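YdhT protein (Bacillus subtilis, PDB 3CBW) hydrolyses internal beta-1,4-mannosidic linkages in mannan, galactomannan and glucomannan, serving glucomannan breakdown as a secreted endo-mannanase. Local coordinates at residues A[134-137]-A[143-146]; A[205-210]-A[220-225]; A[271-276]-A[288-293]. The protein carries 3 engineered substitutions. All blocks are in the same frame, centred on the assembly; numbering follows the deposited sequence.

Contact 1 (A[134-137]-A[143-146]); sequences YKKI and VEGK. Engineered in segment 134-137: Lys136 (natural residue Asn). Engineered in segment 143-146: Val143 (natural residue Ala).
Glu144 lies against Lys136 and Ile137 and has the largest share of this small contact between helix 131-138 and the first turn of helix 143-163. Its chain turns about the CB-CG bond (chi2 86°), which lays the carboxylate alongside the aliphatic part of Lys136, an engineered residue. OE1 sits 3.6 Å from Lys136 CB, and OE2 is 3.8 Å from Lys136 CD. The lysine chain then runs on extended, and its NZ stops 4.6 Å from Glu144 OE2: the opposite charges probably attract weakly, but the distance falls short of a salt bridge. Ile137 meets the base of the glutamate instead, with CG1 3.8 Å from Glu144 CB and the two chains roughly perpendicular. At Gly145, which has no side chain, the backbones come close; its CA makes a C-H...O contact of 3.4 Å with Ile137 O. Thr142 OG1 ties the two helices, being hydrogen-bonded to both Lys136 O and Gly145 N. The lysine and glutamate ends face outward, whereas Ile137 turns inward onto Pro118, Ile129 and Trp183. On the far flank of helix 131-138, Tyr134 packs against helix 194-214, with its OH hydrogen-bonded to Trp184 O.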
loop_
_atom_site.group_PDB
_atom_site.type_symbol
_atom_site.label_atom_id
_atom_site.label_comp_id
_atom_site.label_asym_id
_atom_site.label_seq_id
_atom_site.Cartn_x
_atom_site.Cartn_y
_atom_site.Cartn_z
ATOM N N TYR A 134 7.600 22.384 3.737
ATOM C CA TYR A 134 6.975 21.217 4.358
ATOM C C TYR A 134 6.272 21.614 5.669
ATOM O O TYR A 134 5.158 21.163 5.955
ATOM C CB TYR A 134 8.058 20.176 4.610
ATOM C CG TYR A 134 7.664 18.712 4.594
ATOM C CD1 TYR A 134 8.227 17.852 3.652
ATOM C CD2 TYR A 134 6.816 18.167 5.560
ATOM C CE1 TYR A 134 7.945 16.493 3.653
ATOM C CE2 TYR A 134 6.525 16.800 5.564
ATOM C CZ TYR A 134 7.090 15.976 4.603
ATOM O OH TYR A 134 6.801 14.631 4.626
ATOM N N LYS A 135 6.906 22.485 6.451
ATOM C CA LYS A 135 6.286 22.980 7.686
ATOM C C LYS A 135 4.971 23.688 7.409
ATOM O O LYS A 135 4.022 23.552 8.188
ATOM C CB LYS A 135 7.225 23.916 8.453
ATOM C CG LYS A 135 8.359 23.215 9.163
ATOM C CD LYS A 135 9.393 24.209 9.685
ATOM C CE LYS A 135 10.343 23.536 10.657
ATOM N NZ LYS A 135 9.694 23.296 11.978
ATOM N N LYS A 136 4.905 24.451 6.323
ATOM C CA LYS A 136 3.668 25.145 5.963
ATOM C C LYS A 136 2.543 24.162 5.647
ATOM O O LYS A 136 1.395 24.381 6.032
ATOM C CB LYS A 136 3.891 26.087 4.786
ATOM C CG LYS A 136 4.798 27.263 5.124
ATOM C CD LYS A 136 5.009 28.170 3.921
ATOM C CE LYS A 136 5.812 29.416 4.291
ATOM N NZ LYS A 136 5.948 30.311 3.116
ATOM N N ILE A 137 2.877 23.078 4.949
ATOM C CA ILE A 137 1.903 22.041 4.604
ATOM C C ILE A 137 1.257 21.439 5.855
ATOM O O ILE A 137 0.077 21.090 5.843
ATOM C CB ILE A 137 2.570 20.939 3.732
ATOM C CG1 ILE A 137 2.977 21.531 2.371
ATOM C CG2 ILE A 137 1.653 19.698 3.602
ATOM C CD1 ILE A 137 3.825 20.604 1.482
ATOM N N VAL A 143 -2.011 28.487 3.138
ATOM C CA VAL A 143 -2.550 28.048 1.850
ATOM C C VAL A 143 -2.129 26.600 1.545
ATOM O O VAL A 143 -2.924 25.819 1.023
ATOM C CB VAL A 143 -2.198 29.003 0.680
ATOM C CG1 VAL A 143 -0.704 29.012 0.379
ATOM C CG2 VAL A 143 -3.007 28.638 -0.566
ATOM N N GLU A 144 -0.893 26.253 1.912
ATOM C CA GLU A 144 -0.342 24.909 1.706
ATOM C C GLU A 144 -1.138 23.876 2.520
ATOM O O GLU A 144 -1.521 22.816 2.009
ATOM C CB GLU A 144 1.135 24.878 2.102
ATOM C CG GLU A 144 2.065 25.668 1.162
ATOM C CD GLU A 144 2.190 27.151 1.501
ATOM O OE1 GLU A 144 1.581 27.609 2.490
ATOM O OE2 GLU A 144 2.924 27.851 0.769
ATOM N N GLY A 145 -1.387 24.187 3.792
ATOM C CA GLY A 145 -2.164 23.308 4.660
ATOM C C GLY A 145 -3.595 23.140 4.198
ATOM O O GLY A 145 -4.170 22.051 4.277
ATOM N N LYS A 146 -4.187 24.223 3.709
ATOM C CA LYS A 146 -5.543 24.148 3.185
ATOM C C LYS A 146 -5.622 23.283 1.934
ATOM O O LYS A 146 -6.581 22.530 1.766
ATOM C CB LYS A 146 -6.086 25.556 2.928
ATOM C CG LYS A 146 -6.377 26.318 4.215
ATOM C CD LYS A 146 -6.771 27.748 3.944
ATOM C CE LYS A 146 -6.906 28.523 5.240
ATOM N NZ LYS A 146 -7.388 29.905 4.939
#

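Contact 2 (A[205-210]-A[220-225]); sequences KKIYHY and LIWVYS
Tyr208 and Ile207 approach Trp222 from a helical turn whose shorter backbone bond runs from His209 N to Lys205 O at 2.8 Å; on the strand side, Trp222 N is hydrogen-bonded to Asp244 OD2. Between these two frameworks the contact is made by packing, with the indole of Trp222 at its centre. Its CG stands anti to the carbonyl carbon (chi1 -70°), and the ring reaches across from strand 220-224 until its far corner runs into the helix backbone: CH2 is 3.4 Å from Tyr208 CA, which leaves little slack there. The same atom lies 4.2 Å from Ile207 CG2, so the six-membered end of the indole is bordered by both residues.

The phenol of Tyr208 comes in over one indole face. It makes an edge-to-face pair with the five-membered ring, tilted well short of perpendicular, with the planes at 54° and the centroids 4.8 Å apart. The leading atom is Tyr208 CD1, 3.5 Å from Trp222 CE2 and above the middle of the indole; next along the ring edge, Tyr208 CE1 is 3.7 Å from Trp222 NE1. With CG of Tyr208 anti to its own N (chi1 178°), the ring can lie beside the helix and lean over the tryptophan.

Further partners of Trp222 are Tyr204, Met211 and Thr212 from the same helix, together with Phe171 of the adjoining strand 169-172, whose ring is also in an edge-to-face pair with it. All three residues of the contact are buried. A helix packed by large apolar side chains onto a parallel strand that follows it in the chain is the repeating theme of the beta/alpha (TIM) barrel, the fold of family 26 glycoside hydrolases.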
loop_
_atom_site.group_PDB
_atom_site.type_symbol
_atom_site.label_atom_id
_atom_site.label_comp_id
_atom_site.label_asym_id
_atom_site.label_seq_id
_atom_site.Cartn_x
_atom_site.Cartn_y
_atom_site.Cartn_z
ATOM N N LYS A 205 1.076 11.290 10.773
ATOM C CA LYS A 205 0.133 11.376 11.888
ATOM C C LYS A 205 -1.019 12.328 11.588
ATOM O O LYS A 205 -2.142 12.078 12.005
ATOM C CB LYS A 205 0.848 11.780 13.163
ATOM C CG LYS A 205 1.815 10.744 13.671
ATOM C CD LYS A 205 2.444 11.264 14.933
ATOM C CE LYS A 205 3.684 10.532 15.313
ATOM N NZ LYS A 205 4.313 11.259 16.449
ATOM N N LYS A 206 -0.748 13.403 10.853
ATOM C CA LYS A 206 -1.800 14.338 10.449
ATOM C C LYS A 206 -2.833 13.630 9.570
ATOM O O LYS A 206 -4.045 13.796 9.739
ATOM C CB LYS A 206 -1.168 15.506 9.707
ATOM C CG LYS A 206 -2.127 16.553 9.194
ATOM C CD LYS A 206 -1.331 17.729 8.639
ATOM C CE LYS A 206 -2.213 18.835 8.166
ATOM N NZ LYS A 206 -2.668 19.716 9.281
ATOM N N ILE A 207 -2.357 12.816 8.636
ATOM C CA ILE A 207 -3.279 12.058 7.803
ATOM C C ILE A 207 -4.014 10.998 8.635
ATOM O O ILE A 207 -5.223 10.808 8.474
ATOM C CB ILE A 207 -2.579 11.450 6.576
ATOM C CG1 ILE A 207 -2.066 12.576 5.665
ATOM C CG2 ILE A 207 -3.519 10.482 5.841
ATOM C CD1 ILE A 207 -1.393 12.103 4.394
ATOM N N TYR A 208 -3.292 10.306 9.516
ATOM C CA TYR A 208 -3.929 9.323 10.398
ATOM C C TYR A 208 -5.067 9.983 11.195
ATOM O O TYR A 208 -6.177 9.448 11.263
ATOM C CB TYR A 208 -2.908 8.657 11.337
ATOM C CG TYR A 208 -3.581 7.679 12.273
ATOM C CD1 TYR A 208 -3.741 6.337 11.926
ATOM C CD2 TYR A 208 -4.117 8.110 13.496
ATOM C CE1 TYR A 208 -4.389 5.444 12.779
ATOM C CE2 TYR A 208 -4.785 7.226 14.345
ATOM C CZ TYR A 208 -4.901 5.893 13.981
ATOM O OH TYR A 208 -5.558 4.999 14.809
ATOM N N HIS A 209 -4.795 11.142 11.791
ATOM C CA HIS A 209 -5.807 11.817 12.605
ATOM C C HIS A 209 -6.942 12.372 11.776
ATOM O O HIS A 209 -8.094 12.323 12.215
ATOM C CB HIS A 209 -5.169 12.898 13.472
ATOM C CG HIS A 209 -4.304 12.334 14.542
ATOM N ND1 HIS A 209 -3.031 12.794 14.805
ATOM C CD2 HIS A 209 -4.524 11.312 15.400
ATOM C CE1 HIS A 209 -2.510 12.084 15.790
ATOM N NE2 HIS A 209 -3.395 11.179 16.170
ATOM N N TYR A 210 -6.651 12.864 10.578
ATOM C CA TYR A 210 -7.712 13.350 9.717
ATOM C C TYR A 210 -8.659 12.202 9.374
ATOM O O TYR A 210 -9.882 12.327 9.485
ATOM C CB TYR A 210 -7.130 13.953 8.438
ATOM C CG TYR A 210 -8.141 14.724 7.630
ATOM C CD1 TYR A 210 -8.234 16.108 7.761
ATOM C CD2 TYR A 210 -9.007 14.085 6.739
ATOM C CE1 TYR A 210 -9.153 16.843 7.036
ATOM C CE2 TYR A 210 -9.948 14.817 5.996
ATOM C CZ TYR A 210 -10.009 16.205 6.161
ATOM O OH TYR A 210 -10.906 16.979 5.456
ATOM N N LEU A 220 -10.050 1.134 7.933
ATOM C CA LEU A 220 -8.703 1.260 7.371
ATOM C C LEU A 220 -7.663 0.482 8.154
ATOM O O LEU A 220 -7.634 0.499 9.389
ATOM C CB LEU A 220 -8.268 2.730 7.317
ATOM C CG LEU A 220 -9.205 3.700 6.592
ATOM C CD1 LEU A 220 -8.655 5.111 6.600
ATOM C CD2 LEU A 220 -9.463 3.226 5.154
ATOM N N ILE A 221 -6.818 -0.209 7.394
ATOM C CA ILE A 221 -5.640 -0.909 7.907
ATOM C C ILE A 221 -4.455 -0.130 7.357
ATOM O O ILE A 221 -4.306 0.012 6.148
ATOM C CB ILE A 221 -5.642 -2.374 7.428
ATOM C CG1 ILE A 221 -6.815 -3.136 8.073
ATOM C CG2 ILE A 221 -4.304 -3.056 7.738
ATOM C CD1 ILE A 221 -7.006 -4.551 7.556
ATOM N N TRP A 222 -3.640 0.409 8.255
ATOM C CA TRP A 222 -2.625 1.399 7.915
ATOM C C TRP A 222 -1.289 0.761 7.564
ATOM O O TRP A 222 -0.737 -0.015 8.364
ATOM C CB TRP A 222 -2.475 2.381 9.086
ATOM C CG TRP A 222 -3.681 3.253 9.197
ATOM C CD1 TRP A 222 -4.880 2.924 9.760
ATOM C CD2 TRP A 222 -3.826 4.567 8.664
ATOM N NE1 TRP A 222 -5.759 3.971 9.629
ATOM C CE2 TRP A 222 -5.138 4.993 8.961
ATOM C CE3 TRP A 222 -2.964 5.447 7.998
ATOM C CZ2 TRP A 222 -5.614 6.256 8.605
ATOM C CZ3 TRP A 222 -3.441 6.705 7.643
ATOM C CH2 TRP A 222 -4.757 7.089 7.930
ATOM N N VAL A 223 -0.769 1.091 6.378
ATOM C CA VAL A 223 0.434 0.433 5.844
ATOM C C VAL A 223 1.572 1.444 5.691
ATOM O O VAL A 223 1.398 2.479 5.048
ATOM C CB VAL A 223 0.133 -0.259 4.493
ATOM C CG1 VAL A 223 1.339 -1.032 3.965
ATOM C CG2 VAL A 223 -1.098 -1.181 4.615
ATOM N N TYR A 224 2.737 1.121 6.264
ATOM C CA TYR A 224 3.956 1.951 6.207
ATOM C C TYR A 224 4.922 1.269 5.260
ATOM O O TYR A 224 5.336 0.136 5.530
ATOM C CB TYR A 224 4.538 2.021 7.619
ATOM C CG TYR A 224 5.951 2.556 7.730
ATOM C CD1 TYR A 224 6.205 3.931 7.644
ATOM C CD2 TYR A 224 7.029 1.697 7.954
ATOM C CE1 TYR A 224 7.492 4.434 7.750
ATOM C CE2 TYR A 224 8.331 2.206 8.054
ATOM C CZ TYR A 224 8.542 3.568 7.959
ATOM O OH TYR A 224 9.808 4.085 8.066
ATOM N N SER A 225 5.310 1.961 4.185
ATOM C CA SER A 225 6.011 1.306 3.076
ATOM C C SER A 225 7.219 2.083 2.541
ATOM O O SER A 225 7.153 2.717 1.483
ATOM C CB SER A 225 5.031 0.965 1.941
ATOM O OG SER A 225 4.329 2.107 1.478
#

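Contact 3 (A[271-276]-A[288-293]); sequences FAFTEV and SLFINA
Phe290 points from helix 287-297 into the gap between Phe273 and Val276 on strand 271-278, within the beta-alpha-beta unit that strand 301-306 completes in the TIM barrel. The packing is tight at the outer end of the Phe290 ring. Its edge is turned toward the face of Phe273 in a T-shaped pair, planes at 69° and centroids 5.4 Å apart, with Phe290 CZ 3.8 Å from Phe273 CD2. The approach is off-centre: Phe290 CE1 lies over the rim of the Phe273 ring and not its middle. Phe271 CE2 lies over the rim of the opposite face of Phe273, which therefore sits between two aromatic neighbours, and Tyr298 adds a further edge-to-face partner.

Away from this aromatic core the contact thins out quickly. Even the closest CA atoms, those of Val276 and Phe290, are 9.3 Å apart, so side chains alone bridge strand and helix. The outward side of the helix is looser still: Leu289 is exposed, and Ser288 and Asn292 partly so. On the strand's other side the chain turns a corner at Glu275, probably the catalytic nucleophile, which is paired with Arg172 and hydrogen-bonded to Tyr251. Right after it, Val276 faces back to the helix and makes a CH-pi contact: its CG2 lies 4.0 Å from the centroid of the Phe290 ring, 13° off the normal.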
loop_
_atom_site.group_PDB
_atom_site.type_symbol
_atom_site.label_atom_id
_atom_site.label_comp_id
_atom_site.label_asym_id
_atom_site.label_seq_id
_atom_site.Cartn_x
_atom_site.Cartn_y
_atom_site.Cartn_z
ATOM N N PHE A 271 4.509 -8.006 8.093
ATOM C CA PHE A 271 5.355 -7.502 7.019
ATOM C C PHE A 271 4.812 -7.924 5.651
ATOM O O PHE A 271 4.374 -9.061 5.483
ATOM C CB PHE A 271 6.785 -8.055 7.191
ATOM C CG PHE A 271 7.699 -7.727 6.044
ATOM C CD1 PHE A 271 8.450 -6.559 6.046
ATOM C CD2 PHE A 271 7.770 -8.563 4.930
ATOM C CE1 PHE A 271 9.253 -6.250 4.957
ATOM C CE2 PHE A 271 8.558 -8.249 3.841
ATOM C CZ PHE A 271 9.303 -7.110 3.856
ATOM N N ALA A 272 4.873 -7.015 4.682
ATOM C CA ALA A 272 4.461 -7.321 3.314
ATOM C C ALA A 272 5.398 -6.703 2.297
ATOM O O ALA A 272 6.110 -5.741 2.601
ATOM C CB ALA A 272 3.044 -6.824 3.074
ATOM N N PHE A 273 5.429 -7.284 1.103
ATOM C CA PHE A 273 6.031 -6.617 -0.051
ATOM C C PHE A 273 4.963 -5.763 -0.713
ATOM O O PHE A 273 4.148 -6.238 -1.508
ATOM C CB PHE A 273 6.651 -7.629 -1.020
ATOM C CG PHE A 273 7.994 -8.118 -0.555
ATOM C CD1 PHE A 273 9.085 -7.253 -0.567
ATOM C CD2 PHE A 273 8.163 -9.383 -0.035
ATOM C CE1 PHE A 273 10.324 -7.652 -0.098
ATOM C CE2 PHE A 273 9.419 -9.797 0.425
ATOM C CZ PHE A 273 10.489 -8.918 0.402
ATOM N N THR A 274 4.925 -4.507 -0.288
ATOM C CA THR A 274 3.809 -3.621 -0.557
ATOM C C THR A 274 3.765 -3.117 -1.999
ATOM O O THR A 274 2.717 -2.661 -2.446
ATOM C CB THR A 274 3.809 -2.480 0.463
ATOM O OG1 THR A 274 5.138 -1.973 0.600
ATOM C CG2 THR A 274 3.346 -2.992 1.816
ATOM N N GLU A 275 4.895 -3.195 -2.702
ATOM C CA GLU A 275 4.997 -3.073 -4.169
ATOM C C GLU A 275 6.122 -3.972 -4.601
ATOM O O GLU A 275 7.138 -4.100 -3.905
ATOM C CB GLU A 275 5.366 -1.674 -4.637
ATOM C CG GLU A 275 4.279 -0.687 -4.503
ATOM C CD GLU A 275 4.504 0.611 -5.293
ATOM O OE1 GLU A 275 5.265 0.660 -6.284
ATOM O OE2 GLU A 275 3.902 1.608 -4.912
ATOM N N VAL A 276 5.964 -4.618 -5.743
ATOM C CA VAL A 276 7.052 -5.412 -6.312
ATOM C C VAL A 276 7.030 -5.298 -7.823
ATOM O O VAL A 276 5.972 -5.191 -8.439
ATOM C CB VAL A 276 7.018 -6.920 -5.865
ATOM C CG1 VAL A 276 5.732 -7.579 -6.196
ATOM C CG2 VAL A 276 8.147 -7.729 -6.504
ATOM N N SER A 288 8.855 -16.580 -10.233
ATOM C CA SER A 288 9.031 -17.845 -9.507
ATOM C C SER A 288 10.190 -17.763 -8.517
ATOM O O SER A 288 10.146 -18.381 -7.452
ATOM C CB SER A 288 9.204 -19.040 -10.458
ATOM O OG SER A 288 10.465 -19.028 -11.095
ATOM N N LEU A 289 11.206 -16.976 -8.863
ATOM C CA LEU A 289 12.332 -16.746 -7.966
ATOM C C LEU A 289 11.947 -15.859 -6.792
ATOM O O LEU A 289 12.495 -15.989 -5.704
ATOM C CB LEU A 289 13.530 -16.162 -8.724
ATOM C CG LEU A 289 14.111 -17.097 -9.796
ATOM C CD1 LEU A 289 15.106 -16.353 -10.665
ATOM C CD2 LEU A 289 14.737 -18.352 -9.160
ATOM N N PHE A 290 11.011 -14.944 -7.023
ATOM C CA PHE A 290 10.524 -14.067 -5.946
ATOM C C PHE A 290 9.785 -14.863 -4.864
ATOM O O PHE A 290 10.046 -14.689 -3.671
ATOM C CB PHE A 290 9.638 -12.968 -6.538
ATOM C CG PHE A 290 8.959 -12.104 -5.509
ATOM C CD1 PHE A 290 9.706 -11.329 -4.617
ATOM C CD2 PHE A 290 7.569 -12.029 -5.460
ATOM C CE1 PHE A 290 9.072 -10.511 -3.674
ATOM C CE2 PHE A 290 6.934 -11.222 -4.524
ATOM C CZ PHE A 290 7.687 -10.459 -3.637
ATOM N N ILE A 291 8.889 -15.758 -5.272
ATOM C CA ILE A 291 8.219 -16.592 -4.275
ATOM C C ILE A 291 9.201 -17.539 -3.576
ATOM O O ILE A 291 9.068 -17.791 -2.380
ATOM C CB ILE A 291 6.942 -17.326 -4.810
ATOM C CG1 ILE A 291 6.119 -17.914 -3.656
ATOM C CG2 ILE A 291 7.290 -18.390 -5.840
ATOM C CD1 ILE A 291 5.523 -16.898 -2.710
ATOM N N ASN A 292 10.195 -18.045 -4.303
ATOM C CA ASN A 292 11.209 -18.859 -3.665
ATOM C C ASN A 292 12.003 -18.062 -2.632
ATOM O O ASN A 292 12.287 -18.557 -1.548
ATOM C CB ASN A 292 12.152 -19.471 -4.690
ATOM C CG ASN A 292 13.170 -20.380 -4.045
ATOM O OD1 ASN A 292 14.313 -19.992 -3.812
ATOM N ND2 ASN A 292 12.733 -21.582 -3.684
ATOM N N ALA A 293 12.374 -16.833 -2.981
ATOM C CA ALA A 293 13.071 -15.942 -2.044
ATOM C C ALA A 293 12.230 -15.659 -0.803
ATOM O O ALA A 293 12.749 -15.616 0.314
ATOM C CB ALA A 293 13.488 -14.653 -2.726
#

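Overall arrangement
The three contacts follow one another along the chain, each closing before the next opens. Contact 1 sits at the periphery, about 18 Å from contact 2 between centres, and touches it where Ile137 O packs on Lys206 CE of helix 194-214. Contacts 2 and 3 have centres about 23 Å apart, on opposite sides of the chain's centre, yet both reach the same parallel barrel sheet; they touch where Val223 CG1 lies 3.5 Å from Thr274 CG2, although strand 245-252 separates their strands in the sheet. Contacts 1 and 3 do not touch, their nearest atoms being about 16 Å apart. The series thus runs from an outer helix pair to strands around the probable catalytic centre, with Glu275 within contact 3.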